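Local atomic coordinates of alpha-catenin-like protein hmp-1 (Caenorhabditis elegans, PDB entry 5H5M), a protein that belongs to the core cadherin-catenin complex of adherens junctions, binds beta-catenin and actin filaments, and is required for cell migration and cell shape change in the embryo. Residues G36-I41 and N67-A72; Q60-E65 and K105-H110; L111-V116 and L237-A242; D117-A122 and V160-L165. One frame throughout, in Å; residues are numbered along the deposited sequence.

Contact 1: residues G36-I41 and N67-A72; sequences GHCERI and NNLRQA
Arg70 reaches across from helix 56-80 to the carboxylate of Glu39 on helix 27-49. Its chain is extended from CG to NE, and the two side chains cross at about a right angle. The main bond of this salt bridge runs from Arg70 NH2 to Glu39 OE1, 2.8 Å long. It uses the syn lone pair of OE1, and the oxygen is tilted 22° from the guanidinium plane. Arg70 NE adds a weak bond to Glu39 OE2 at 3.1 Å and a weaker, longer one to OE1. The carboxylate and the guanidinium meet edge to edge, their planes nearly coplanar. Glu39 gets there by a bend at chi2 (-57°), which folds its carboxylate over toward the partner helix. A leucine in place of Arg70 would probably leave the Glu39 carboxylate without its charged mate and set it free to turn.

Beneath the ion pair the contact is apolar. Cys38 SG lies 4.1 Å from Arg70 CG, so the arginine also packs through the base of its chain. The same sulfur meets Leu69 CG at 4.2 Å. Deeper still, Leu69 CD2 touches Ile41 CG2 at 4.2 Å.

The short helical segments run antiparallel, their axes 174° apart in direction and 10.4 Å apart at closest approach. They are neighbours in a helical bundle of the M domain. Helix 92-122 packs on both, with Leu107 against Ile41, and Val100 and Thr104 against Leu69. Helix 6-17 covers Ile41 through Ile11 and Phe14.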
loop_
_atom_site.group_PDB
_atom_site.type_symbol
_atom_site.label_atom_id
_atom_site.label_comp_id
_atom_site.label_asym_id
_atom_site.label_seq_id
_atom_site.Cartn_x
_atom_site.Cartn_y
_atom_site.Cartn_z
ATOM N N GLY A 36 18.534 -4.115 -24.322
ATOM C CA GLY A 36 18.252 -2.756 -23.893
ATOM C C GLY A 36 16.883 -2.667 -23.247
ATOM O O GLY A 36 16.694 -1.966 -22.253
ATOM N N HIS A 37 15.928 -3.391 -23.820
ATOM C CA HIS A 37 14.571 -3.465 -23.288
ATOM C C HIS A 37 14.576 -4.044 -21.873
ATOM O O HIS A 37 13.936 -3.508 -20.966
ATOM C CB HIS A 37 13.693 -4.313 -24.215
ATOM C CG HIS A 37 12.226 -4.061 -24.065
ATOM N ND1 HIS A 37 11.322 -4.331 -25.073
ATOM C CD2 HIS A 37 11.501 -3.575 -23.032
ATOM C CE1 HIS A 37 10.107 -4.017 -24.666
ATOM N NE2 HIS A 37 10.186 -3.556 -23.430
ATOM N N CYS A 38 15.313 -5.136 -21.693
ATOM C CA CYS A 38 15.436 -5.783 -20.391
ATOM C C CYS A 38 16.075 -4.875 -19.344
ATOM O O CYS A 38 15.645 -4.847 -18.190
ATOM C CB CYS A 38 16.254 -7.067 -20.515
ATOM S SG CYS A 38 16.561 -7.905 -18.948
ATOM N N GLU A 39 17.109 -4.141 -19.745
ATOM C CA GLU A 39 17.823 -3.270 -18.818
ATOM C C GLU A 39 16.970 -2.087 -18.365
ATOM O O GLU A 39 17.154 -1.575 -17.261
ATOM C CB GLU A 39 19.127 -2.770 -19.444
ATOM C CG GLU A 39 20.154 -3.866 -19.691
ATOM C CD GLU A 39 20.510 -4.634 -18.430
ATOM O OE1 GLU A 39 20.653 -4.002 -17.362
ATOM O OE2 GLU A 39 20.638 -5.875 -18.506
ATOM N N ARG A 40 16.037 -1.656 -19.210
ATOM C CA ARG A 40 15.125 -0.576 -18.840
ATOM C C ARG A 40 14.133 -1.057 -17.789
ATOM O O ARG A 40 13.738 -0.299 -16.900
ATOM C CB ARG A 40 14.384 -0.033 -20.065
ATOM C CG ARG A 40 15.259 0.801 -20.989
ATOM C CD ARG A 40 14.432 1.592 -21.994
ATOM N NE ARG A 40 13.798 0.735 -22.993
ATOM C CZ ARG A 40 14.396 0.309 -24.101
ATOM N NH1 ARG A 40 15.653 0.650 -24.356
ATOM N NH2 ARG A 40 13.740 -0.465 -24.955
ATOM N N ILE A 41 13.736 -2.321 -17.899
ATOM C CA ILE A 41 12.894 -2.958 -16.895
ATOM C C ILE A 41 13.643 -3.056 -15.567
ATOM O O ILE A 41 13.111 -2.710 -14.511
ATOM C CB ILE A 41 12.446 -4.366 -17.346
ATOM C CG1 ILE A 41 11.571 -4.270 -18.597
ATOM C CG2 ILE A 41 11.706 -5.082 -16.234
ATOM C CD1 ILE A 41 11.099 -5.609 -19.116
ATOM N N ASN A 67 17.861 -10.261 -11.673
ATOM C CA ASN A 67 19.002 -11.071 -12.074
ATOM C C ASN A 67 18.554 -12.335 -12.796
ATOM O O ASN A 67 19.195 -12.775 -13.747
ATOM C CB ASN A 67 19.860 -11.430 -10.859
ATOM C CG ASN A 67 20.501 -10.214 -10.220
ATOM O OD1 ASN A 67 20.730 -9.203 -10.883
ATOM N ND2 ASN A 67 20.801 -10.309 -8.928
ATOM N N ASN A 68 17.446 -12.912 -12.339
ATOM C CA ASN A 68 16.881 -14.091 -12.984
ATOM C C ASN A 68 16.359 -13.767 -14.381
ATOM O O ASN A 68 16.515 -14.557 -15.312
ATOM C CB ASN A 68 15.761 -14.692 -12.130
ATOM C CG ASN A 68 16.250 -15.178 -10.772
ATOM O OD1 ASN A 68 17.436 -15.459 -10.586
ATOM N ND2 ASN A 68 15.332 -15.288 -9.819
ATOM N N LEU A 69 15.741 -12.597 -14.517
ATOM C CA LEU A 69 15.228 -12.145 -15.805
ATOM C C LEU A 69 16.359 -11.934 -16.814
ATOM O O LEU A 69 16.229 -12.301 -17.983
ATOM C CB LEU A 69 14.424 -10.856 -15.635
ATOM C CG LEU A 69 13.807 -10.261 -16.902
ATOM C CD1 LEU A 69 13.007 -11.310 -17.664
ATOM C CD2 LEU A 69 12.931 -9.068 -16.548
ATOM N N ARG A 70 17.463 -11.344 -16.361
ATOM C CA ARG A 70 18.638 -11.167 -17.214
ATOM C C ARG A 70 19.154 -12.508 -17.715
ATOM O O ARG A 70 19.395 -12.687 -18.910
ATOM C CB ARG A 70 19.758 -10.439 -16.468
ATOM C CG ARG A 70 19.593 -8.934 -16.394
ATOM C CD ARG A 70 20.696 -8.310 -15.552
ATOM N NE ARG A 70 20.637 -6.851 -15.572
ATOM C CZ ARG A 70 21.201 -6.072 -14.656
ATOM N NH1 ARG A 70 21.861 -6.613 -13.640
ATOM N NH2 ARG A 70 21.098 -4.752 -14.748
ATOM N N GLN A 71 19.321 -13.442 -16.783
ATOM C CA GLN A 71 19.821 -14.775 -17.094
ATOM C C GLN A 71 18.893 -15.507 -18.056
ATOM O O GLN A 71 19.346 -16.108 -19.033
ATOM C CB GLN A 71 19.994 -15.586 -15.809
ATOM C CG GLN A 71 20.489 -17.005 -16.022
ATOM C CD GLN A 71 20.413 -17.837 -14.757
ATOM O OE1 GLN A 71 20.112 -17.322 -13.678
ATOM N NE2 GLN A 71 20.680 -19.132 -14.882
ATOM N N ALA A 72 17.595 -15.448 -17.777
ATOM C CA ALA A 72 16.599 -16.101 -18.618
ATOM C C ALA A 72 16.610 -15.533 -20.033
ATOM O O ALA A 72 16.390 -16.264 -20.996
ATOM C CB ALA A 72 15.208 -15.966 -18.004
#

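Contact 2: residues Q60-E65 and K105-H110; sequences QKIVAE and KDLRRH
The imidazole of His110 carries Lys61 CB over one face, 3.6 Å from the ring centroid and 9° off the normal, a CH-pi contact. Glu65 CG sits at the ring edge, in its plane, 3.6 Å from His110 ND1. Lys61 runs on across the ring, with CD 3.5 Å from His110 NE2. Its chain then bends at chi3 (-90°), and the ammonium group turns off from the partner helix. The Glu65 chain bends at chi2, which brings CD to within 3.9 Å of Asp106 CB. Two like charges come close here, Glu65 OE2 to Asp106 OD1 at 4.3 Å. A water donates to Glu65 OE2. Arg109 NH2 binds Asp106 OD2 at 2.8 Å, in the guanidinium plane and on the anti lone pair. An alanine in place of His110 would remove the ring and is likely to open a gap between Lys61 and Glu65. On the inner side Ile62 CG1 meets His110 CB at 3.8 Å, and Ile62 CG2 meets Leu107 CD1 at 4.2 Å. Ser45 of helix 27-49 touches both Ile62 and Leu107. This apolar seam between antiparallel helices, with charged groups outside it, is the pattern of an amphipathic helical bundle, here in the M domain of a vinculin/alpha-catenin family protein.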
loop_
_atom_site.group_PDB
_atom_site.type_symbol
_atom_site.label_atom_id
_atom_site.label_comp_id
_atom_site.label_asym_id
_atom_site.label_seq_id
_atom_site.Cartn_x
_atom_site.Cartn_y
_atom_site.Cartn_z
ATOM N N GLN A 60 14.623 -7.273 -1.799
ATOM C CA GLN A 60 15.533 -8.332 -2.218
ATOM C C GLN A 60 14.897 -9.266 -3.247
ATOM O O GLN A 60 15.592 -9.818 -4.096
ATOM C CB GLN A 60 16.023 -9.132 -1.008
ATOM C CG GLN A 60 16.972 -8.367 -0.070
ATOM C CD GLN A 60 18.136 -7.664 -0.781
ATOM O OE1 GLN A 60 18.524 -8.022 -1.897
ATOM N NE2 GLN A 60 18.699 -6.657 -0.119
ATOM N N LYS A 61 13.580 -9.442 -3.175
ATOM C CA LYS A 61 12.890 -10.274 -4.153
ATOM C C LYS A 61 12.950 -9.629 -5.532
ATOM O O LYS A 61 13.155 -10.309 -6.542
ATOM C CB LYS A 61 11.435 -10.514 -3.745
ATOM C CG LYS A 61 11.274 -11.482 -2.587
ATOM C CD LYS A 61 9.810 -11.739 -2.273
ATOM C CE LYS A 61 9.288 -10.734 -1.260
ATOM N NZ LYS A 61 8.067 -11.209 -0.553
ATOM N N ILE A 62 12.775 -8.312 -5.561
ATOM C CA ILE A 62 12.846 -7.547 -6.798
ATOM C C ILE A 62 14.243 -7.632 -7.408
ATOM O O ILE A 62 14.391 -7.854 -8.610
ATOM C CB ILE A 62 12.468 -6.072 -6.562
ATOM C CG1 ILE A 62 10.999 -5.971 -6.145
ATOM C CG2 ILE A 62 12.731 -5.240 -7.810
ATOM C CD1 ILE A 62 10.541 -4.570 -5.839
ATOM N N VAL A 63 15.259 -7.464 -6.567
ATOM C CA VAL A 63 16.653 -7.567 -6.993
ATOM C C VAL A 63 16.965 -8.951 -7.569
ATOM O O VAL A 63 17.551 -9.069 -8.646
ATOM C CB VAL A 63 17.614 -7.268 -5.822
ATOM C CG1 VAL A 63 19.048 -7.609 -6.194
ATOM C CG2 VAL A 63 17.503 -5.811 -5.412
ATOM N N ALA A 64 16.556 -9.993 -6.852
ATOM C CA ALA A 64 16.801 -11.369 -7.279
ATOM C C ALA A 64 16.122 -11.695 -8.611
ATOM O O ALA A 64 16.726 -12.318 -9.486
ATOM C CB ALA A 64 16.338 -12.338 -6.204
ATOM N N GLU A 65 14.869 -11.273 -8.765
ATOM C CA GLU A 65 14.116 -11.560 -9.979
ATOM C C GLU A 65 14.635 -10.780 -11.181
ATOM O O GLU A 65 14.467 -11.212 -12.320
ATOM C CB GLU A 65 12.628 -11.266 -9.775
ATOM C CG GLU A 65 11.879 -12.373 -9.049
ATOM C CD GLU A 65 11.966 -13.708 -9.767
ATOM O OE1 GLU A 65 11.979 -13.720 -11.016
ATOM O OE2 GLU A 65 12.021 -14.749 -9.080
ATOM N N LYS A 105 6.640 -12.499 -14.963
ATOM C CA LYS A 105 5.413 -12.568 -14.176
ATOM C C LYS A 105 5.692 -12.382 -12.686
ATOM O O LYS A 105 4.948 -11.688 -11.986
ATOM C CB LYS A 105 4.697 -13.903 -14.401
ATOM C CG LYS A 105 3.487 -14.088 -13.495
ATOM C CD LYS A 105 2.807 -15.434 -13.675
ATOM C CE LYS A 105 1.684 -15.594 -12.660
ATOM N NZ LYS A 105 0.936 -16.867 -12.814
ATOM N N ASP A 106 6.761 -13.004 -12.199
ATOM C CA ASP A 106 7.121 -12.883 -10.793
ATOM C C ASP A 106 7.626 -11.482 -10.470
ATOM O O ASP A 106 7.303 -10.923 -9.420
ATOM C CB ASP A 106 8.176 -13.923 -10.415
ATOM C CG ASP A 106 7.611 -15.329 -10.349
ATOM O OD1 ASP A 106 8.354 -16.288 -10.647
ATOM O OD2 ASP A 106 6.419 -15.472 -9.998
ATOM N N LEU A 107 8.418 -10.917 -11.376
ATOM C CA LEU A 107 8.958 -9.580 -11.175
ATOM C C LEU A 107 7.844 -8.549 -11.051
ATOM O O LEU A 107 7.893 -7.680 -10.183
ATOM C CB LEU A 107 9.900 -9.194 -12.315
ATOM C CG LEU A 107 10.480 -7.780 -12.220
ATOM C CD1 LEU A 107 11.285 -7.609 -10.943
ATOM C CD2 LEU A 107 11.334 -7.463 -13.434
ATOM N N ARG A 108 6.829 -8.648 -11.901
ATOM C CA ARG A 108 5.770 -7.651 -11.865
ATOM C C ARG A 108 4.893 -7.817 -10.623
ATOM O O ARG A 108 4.396 -6.829 -10.088
ATOM C CB ARG A 108 4.925 -7.689 -13.146
ATOM C CG ARG A 108 4.256 -9.004 -13.470
ATOM C CD ARG A 108 3.505 -8.891 -14.790
ATOM N NE ARG A 108 2.447 -7.884 -14.724
ATOM C CZ ARG A 108 2.058 -7.137 -15.753
ATOM N NH1 ARG A 108 2.645 -7.272 -16.935
ATOM N NH2 ARG A 108 1.085 -6.248 -15.596
ATOM N N ARG A 109 4.724 -9.047 -10.146
ATOM C CA ARG A 109 3.969 -9.260 -8.914
ATOM C C ARG A 109 4.671 -8.580 -7.747
ATOM O O ARG A 109 4.033 -7.904 -6.940
ATOM C CB ARG A 109 3.783 -10.749 -8.610
ATOM C CG ARG A 109 2.894 -10.995 -7.391
ATOM C CD ARG A 109 2.766 -12.468 -7.033
ATOM N NE ARG A 109 4.034 -13.045 -6.594
ATOM C CZ ARG A 109 4.816 -13.799 -7.359
ATOM N NH1 ARG A 109 5.956 -14.280 -6.876
ATOM N NH2 ARG A 109 4.458 -14.077 -8.607
ATOM N N HIS A 110 5.989 -8.756 -7.674
ATOM C CA HIS A 110 6.807 -8.108 -6.650
ATOM C C HIS A 110 6.720 -6.583 -6.710
ATOM O O HIS A 110 6.623 -5.918 -5.679
ATOM C CB HIS A 110 8.266 -8.545 -6.787
ATOM C CG HIS A 110 8.509 -9.969 -6.395
ATOM N ND1 HIS A 110 9.429 -10.771 -7.034
ATOM C CD2 HIS A 110 7.958 -10.729 -5.418
ATOM C CE1 HIS A 110 9.429 -11.969 -6.473
ATOM N NE2 HIS A 110 8.547 -11.968 -5.490
HETATM O O HOH W 1 10.720 -16.760 -10.317
#

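Contact 3: residues L111-V116 and L237-A242; sequences LRRAIV and LDDFLA
Arg113 binds Asp239 and Asp238 in a salt-bridge network that joins two helices of the M domain, a set of helical bundles of the vinculin/alpha-catenin type. The strong link is from Arg113 NE to Asp239 OD1, 3.0 Å long and nearly straight at 170°. The oxygen lies in the guanidinium plane, at its edge. The nitrogen, in turn, comes from above the carboxylate plane, 43° out of it, and the two planes are nearly perpendicular. Asp238 OD1 is a longer partner, 3.5 Å from Arg113 NH2. Two acids therefore share one guanidinium. Ala242 CB lies over one of its faces, 4.0 Å from Arg113 NH2.

The Arg113 chain runs straight out to NE, which carries the charged group alongside helix 237-260. Arg113 CG also packs against the Asp239 carboxylate on the way. Asp239 is buried, and its other oxygen, OD2, rests 3.8 Å from Arg112 CB. The Arg112 guanidinium stays farther from that oxygen but may still help to stabilise the negative charge. Further out, Arg112 NH2 makes a weak hydrogen bond to Ile234 O, and Arg58 of helix 56-80 touches Arg113.

The two helical segments are far from antiparallel. Their directions differ by 58°, and their axes approach to 9.4 Å. Beyond the ionic patch, Val116 lays both methyls on helix 237-260. Val116 CG2 meets Asp239 CB. With CG1 anti to the backbone N, that methyl of Val116 is set 3.7 Å from Phe240 CA.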
loop_
_atom_site.group_PDB
_atom_site.type_symbol
_atom_site.label_atom_id
_atom_site.label_comp_id
_atom_site.label_asym_id
_atom_site.label_seq_id
_atom_site.Cartn_x
_atom_site.Cartn_y
_atom_site.Cartn_z
ATOM N N LEU A 111 6.755 -6.036 -7.922
ATOM C CA LEU A 111 6.697 -4.591 -8.115
ATOM C C LEU A 111 5.332 -4.039 -7.714
ATOM O O LEU A 111 5.248 -3.019 -7.024
ATOM C CB LEU A 111 7.002 -4.227 -9.570
ATOM C CG LEU A 111 8.406 -4.560 -10.086
ATOM C CD1 LEU A 111 8.442 -4.507 -11.603
ATOM C CD2 LEU A 111 9.446 -3.618 -9.486
ATOM N N ARG A 112 4.270 -4.713 -8.155
ATOM C CA ARG A 112 2.911 -4.286 -7.841
ATOM C C ARG A 112 2.710 -4.234 -6.333
ATOM O O ARG A 112 2.135 -3.284 -5.807
ATOM C CB ARG A 112 1.870 -5.221 -8.475
ATOM C CG ARG A 112 1.827 -5.203 -10.000
ATOM C CD ARG A 112 1.445 -3.841 -10.572
ATOM N NE ARG A 112 0.023 -3.759 -10.904
ATOM C CZ ARG A 112 -0.899 -3.218 -10.115
ATOM N NH1 ARG A 112 -0.550 -2.700 -8.943
ATOM N NH2 ARG A 112 -2.170 -3.192 -10.498
ATOM N N ARG A 113 3.207 -5.255 -5.640
ATOM C CA ARG A 113 3.005 -5.365 -4.202
ATOM C C ARG A 113 3.932 -4.430 -3.433
ATOM O O ARG A 113 3.676 -4.110 -2.271
ATOM C CB ARG A 113 3.195 -6.814 -3.747
ATOM C CG ARG A 113 2.071 -7.727 -4.215
ATOM C CD ARG A 113 2.174 -9.129 -3.641
ATOM N NE ARG A 113 1.048 -9.958 -4.071
ATOM C CZ ARG A 113 0.785 -11.170 -3.596
ATOM N NH1 ARG A 113 1.568 -11.706 -2.668
ATOM N NH2 ARG A 113 -0.261 -11.849 -4.048
ATOM N N ALA A 114 5.004 -3.987 -4.087
ATOM C CA ALA A 114 5.864 -2.964 -3.507
ATOM C C ALA A 114 5.104 -1.643 -3.457
ATOM O O ALA A 114 5.214 -0.883 -2.494
ATOM C CB ALA A 114 7.156 -2.816 -4.308
ATOM N N ILE A 115 4.332 -1.377 -4.506
ATOM C CA ILE A 115 3.488 -0.190 -4.552
ATOM C C ILE A 115 2.349 -0.318 -3.535
ATOM O O ILE A 115 2.010 0.643 -2.842
ATOM C CB ILE A 115 2.930 0.050 -5.981
ATOM C CG1 ILE A 115 3.816 1.041 -6.745
ATOM C CG2 ILE A 115 1.509 0.584 -5.940
ATOM C CD1 ILE A 115 5.277 0.639 -6.852
ATOM N N VAL A 116 1.778 -1.513 -3.429
ATOM C CA VAL A 116 0.703 -1.751 -2.469
ATOM C C VAL A 116 1.217 -1.611 -1.034
ATOM O O VAL A 116 0.482 -1.162 -0.153
ATOM C CB VAL A 116 0.060 -3.135 -2.677
ATOM C CG1 VAL A 116 -1.017 -3.393 -1.641
ATOM C CG2 VAL A 116 -0.532 -3.226 -4.074
ATOM N N LEU A 237 -7.315 -6.283 -6.139
ATOM C CA LEU A 237 -7.831 -6.582 -4.808
ATOM C C LEU A 237 -7.000 -7.626 -4.061
ATOM O O LEU A 237 -6.765 -7.490 -2.861
ATOM C CB LEU A 237 -9.284 -7.050 -4.906
ATOM C CG LEU A 237 -9.971 -7.491 -3.611
ATOM C CD1 LEU A 237 -9.938 -6.377 -2.583
ATOM C CD2 LEU A 237 -11.404 -7.916 -3.896
ATOM N N ASP A 238 -6.550 -8.660 -4.764
ATOM C CA ASP A 238 -5.801 -9.721 -4.103
ATOM C C ASP A 238 -4.471 -9.224 -3.546
ATOM O O ASP A 238 -4.088 -9.592 -2.433
ATOM C CB ASP A 238 -5.549 -10.890 -5.044
ATOM C CG ASP A 238 -4.901 -12.062 -4.335
ATOM O OD1 ASP A 238 -3.674 -12.245 -4.484
ATOM O OD2 ASP A 238 -5.617 -12.781 -3.602
ATOM N N ASP A 239 -3.769 -8.403 -4.321
ATOM C CA ASP A 239 -2.544 -7.767 -3.843
ATOM C C ASP A 239 -2.808 -6.972 -2.569
ATOM O O ASP A 239 -2.061 -7.076 -1.589
ATOM C CB ASP A 239 -1.948 -6.847 -4.909
ATOM C CG ASP A 239 -1.343 -7.609 -6.066
ATOM O OD1 ASP A 239 -1.003 -8.796 -5.885
ATOM O OD2 ASP A 239 -1.200 -7.016 -7.154
ATOM N N PHE A 240 -3.881 -6.187 -2.579
ATOM C CA PHE A 240 -4.171 -5.340 -1.433
ATOM C C PHE A 240 -4.471 -6.167 -0.189
ATOM O O PHE A 240 -4.006 -5.841 0.897
ATOM C CB PHE A 240 -5.337 -4.395 -1.718
ATOM C CG PHE A 240 -5.585 -3.417 -0.608
ATOM C CD1 PHE A 240 -4.789 -2.291 -0.473
ATOM C CD2 PHE A 240 -6.593 -3.635 0.318
ATOM C CE1 PHE A 240 -5.001 -1.393 0.554
ATOM C CE2 PHE A 240 -6.813 -2.739 1.347
ATOM C CZ PHE A 240 -6.012 -1.618 1.466
ATOM N N LEU A 241 -5.234 -7.242 -0.353
ATOM C CA LEU A 241 -5.599 -8.087 0.775
ATOM C C LEU A 241 -4.411 -8.904 1.273
ATOM O O LEU A 241 -4.273 -9.136 2.475
ATOM C CB LEU A 241 -6.755 -9.014 0.395
ATOM C CG LEU A 241 -8.073 -8.321 0.042
ATOM C CD1 LEU A 241 -9.171 -9.346 -0.141
ATOM C CD2 LEU A 241 -8.463 -7.299 1.103
ATOM N N ALA A 242 -3.552 -9.335 0.352
ATOM C CA ALA A 242 -2.383 -10.134 0.714
ATOM C C ALA A 242 -1.369 -9.294 1.487
ATOM O O ALA A 242 -0.789 -9.753 2.472
ATOM C CB ALA A 242 -1.739 -10.737 -0.531
#

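Contact 4: residues D117-A122 and V160-L165; sequences DHISDA and VSVARL
This is a buried, apolar helix-to-helix contact near the centre of the chain, where the last turns of helix 92-122 meet helix 142-166. Val162 carries most of the contact. It has both methyls against His118 CB, and Val162 CG1 is 3.7 Å away. CG1 also touches Ile119 CG1 at 3.9 Å, while CG2 reaches Ala122 CB at the same 3.9 Å. One branched side chain thus spans a full turn of the opposing helix. CG1 stands anti to the backbone N of Val162 (chi1 170°), which sets CG1 against Ile119 and CG2 against Ala122, with His118 CB shared by both.

His118 adds a flat surface. Leu165 CD2 sits over the centre of its ring in a CH-pi contact, 3.7 Å from the centroid and 5° off the normal. The methyl is almost equally far from all five ring atoms. Val162 CG2 lies at the ring edge. The rotation of the ring is fixed by polar partners at both nitrogens: ND1 bonds Ala114 O of its own helix, and NE2 bonds Ser53 OG. The buried imidazole is therefore satisfied at both ends.

The segments run antiparallel at 154°, with axes 9.6 Å apart at closest approach. Helix 237-260 packs on helix 92-122 through Val243, which touches Asp117 and Ser120. Helix 173-202 packs against helix 142-166, with Ile179 on Ala163.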
loop_
_atom_site.group_PDB
_atom_site.type_symbol
_atom_site.label_atom_id
_atom_site.label_comp_id
_atom_site.label_asym_id
_atom_site.label_seq_id
_atom_site.Cartn_x
_atom_site.Cartn_y
_atom_site.Cartn_z
ATOM N N ASP A 117 2.483 -1.968 -0.808
ATOM C CA ASP A 117 3.137 -1.709 0.478
ATOM C C ASP A 117 2.990 -0.248 0.887
ATOM O O ASP A 117 2.646 0.061 2.028
ATOM C CB ASP A 117 4.627 -2.051 0.429
ATOM C CG ASP A 117 4.906 -3.516 0.660
ATOM O OD1 ASP A 117 5.899 -4.012 0.094
ATOM O OD2 ASP A 117 4.148 -4.172 1.406
ATOM N N HIS A 118 3.271 0.638 -0.063
ATOM C CA HIS A 118 3.203 2.072 0.166
ATOM C C HIS A 118 1.763 2.538 0.363
ATOM O O HIS A 118 1.482 3.331 1.260
ATOM C CB HIS A 118 3.857 2.822 -0.998
ATOM C CG HIS A 118 5.345 2.642 -1.072
ATOM N ND1 HIS A 118 5.931 1.475 -1.514
ATOM C CD2 HIS A 118 6.359 3.476 -0.751
ATOM C CE1 HIS A 118 7.246 1.601 -1.462
ATOM N NE2 HIS A 118 7.533 2.804 -1.003
ATOM N N ILE A 119 0.857 2.036 -0.470
ATOM C CA ILE A 119 -0.560 2.381 -0.375
ATOM C C ILE A 119 -1.151 1.907 0.949
ATOM O O ILE A 119 -1.948 2.612 1.577
ATOM C CB ILE A 119 -1.365 1.776 -1.544
ATOM C CG1 ILE A 119 -0.888 2.369 -2.873
ATOM C CG2 ILE A 119 -2.858 2.019 -1.362
ATOM C CD1 ILE A 119 -1.649 1.869 -4.078
ATOM N N SER A 120 -0.740 0.716 1.376
ATOM C CA SER A 120 -1.198 0.151 2.640
ATOM C C SER A 120 -0.816 1.053 3.813
ATOM O O SER A 120 -1.650 1.349 4.667
ATOM C CB SER A 120 -0.624 -1.257 2.837
ATOM O OG SER A 120 -1.050 -1.830 4.063
ATOM N N ASP A 121 0.439 1.498 3.843
ATOM C CA ASP A 121 0.926 2.368 4.913
ATOM C C ASP A 121 0.320 3.770 4.860
ATOM O O ASP A 121 -0.160 4.288 5.868
ATOM C CB ASP A 121 2.455 2.487 4.865
ATOM C CG ASP A 121 3.161 1.183 5.199
ATOM O OD1 ASP A 121 2.541 0.313 5.845
ATOM O OD2 ASP A 121 4.344 1.032 4.821
ATOM N N ALA A 122 0.345 4.377 3.680
ATOM C CA ALA A 122 0.039 5.798 3.544
ATOM C C ALA A 122 -1.441 6.125 3.721
ATOM O O ALA A 122 -1.787 7.230 4.136
ATOM C CB ALA A 122 0.522 6.304 2.193
ATOM N N VAL A 160 1.022 11.966 -1.465
ATOM C CA VAL A 160 1.327 12.540 -2.769
ATOM C C VAL A 160 2.396 11.708 -3.471
ATOM O O VAL A 160 2.235 11.316 -4.625
ATOM C CB VAL A 160 1.797 14.008 -2.650
ATOM C CG1 VAL A 160 2.502 14.455 -3.924
ATOM C CG2 VAL A 160 0.611 14.920 -2.342
ATOM N N SER A 161 3.476 11.429 -2.751
ATOM C CA SER A 161 4.579 10.635 -3.272
ATOM C C SER A 161 4.142 9.225 -3.663
ATOM O O SER A 161 4.503 8.729 -4.730
ATOM C CB SER A 161 5.705 10.564 -2.240
ATOM O OG SER A 161 6.727 9.680 -2.662
ATOM N N VAL A 162 3.366 8.586 -2.794
ATOM C CA VAL A 162 2.875 7.234 -3.045
ATOM C C VAL A 162 1.945 7.198 -4.261
ATOM O O VAL A 162 2.017 6.277 -5.080
ATOM C CB VAL A 162 2.140 6.670 -1.808
ATOM C CG1 VAL A 162 1.423 5.373 -2.145
ATOM C CG2 VAL A 162 3.126 6.453 -0.666
ATOM N N ALA A 163 1.082 8.204 -4.380
ATOM C CA ALA A 163 0.185 8.309 -5.527
ATOM C C ALA A 163 0.963 8.341 -6.842
ATOM O O ALA A 163 0.609 7.654 -7.801
ATOM C CB ALA A 163 -0.692 9.549 -5.408
ATOM N N ARG A 164 2.024 9.139 -6.881
ATOM C CA ARG A 164 2.835 9.264 -8.086
ATOM C C ARG A 164 3.637 7.997 -8.360
ATOM O O ARG A 164 3.856 7.634 -9.516
ATOM C CB ARG A 164 3.767 10.475 -7.979
ATOM C CG ARG A 164 3.029 11.804 -8.079
ATOM C CD ARG A 164 3.899 12.984 -7.656
ATOM N NE ARG A 164 3.227 14.254 -7.913
ATOM C CZ ARG A 164 3.522 15.400 -7.306
ATOM N NH1 ARG A 164 4.481 15.444 -6.391
ATOM N NH2 ARG A 164 2.851 16.502 -7.610
ATOM N N LEU A 165 4.064 7.324 -7.295
ATOM C CA LEU A 165 4.811 6.076 -7.422
ATOM C C LEU A 165 3.925 4.986 -8.022
ATOM O O LEU A 165 4.385 4.155 -8.806
ATOM C CB LEU A 165 5.359 5.635 -6.058
ATOM C CG LEU A 165 6.183 4.343 -5.970
ATOM C CD1 LEU A 165 7.592 4.568 -6.478
ATOM C CD2 LEU A 165 6.210 3.802 -4.541
#

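In the fold
Helix 92-122 is the common element of contacts 2, 3 and 4, and contact 1 joins them through helix 56-80, which it shares with contact 2. Contacts 1 and 2 have centres about 11 Å apart and meet where Leu69 CD2 lies 3.9 Å from Leu107 CD2. Contact 2 continues into contact 3, centres about 13 Å apart, where Ile62 CD1 lies 3.9 Å from Leu111 CD2. Contacts 3 and 4 touch again through Ile115, their centres about 11 Å apart. Contacts 1 and 4 are about 26 Å apart between centres and do not touch. Along the chain, contact 4 is nested in the loop closed by contact 3.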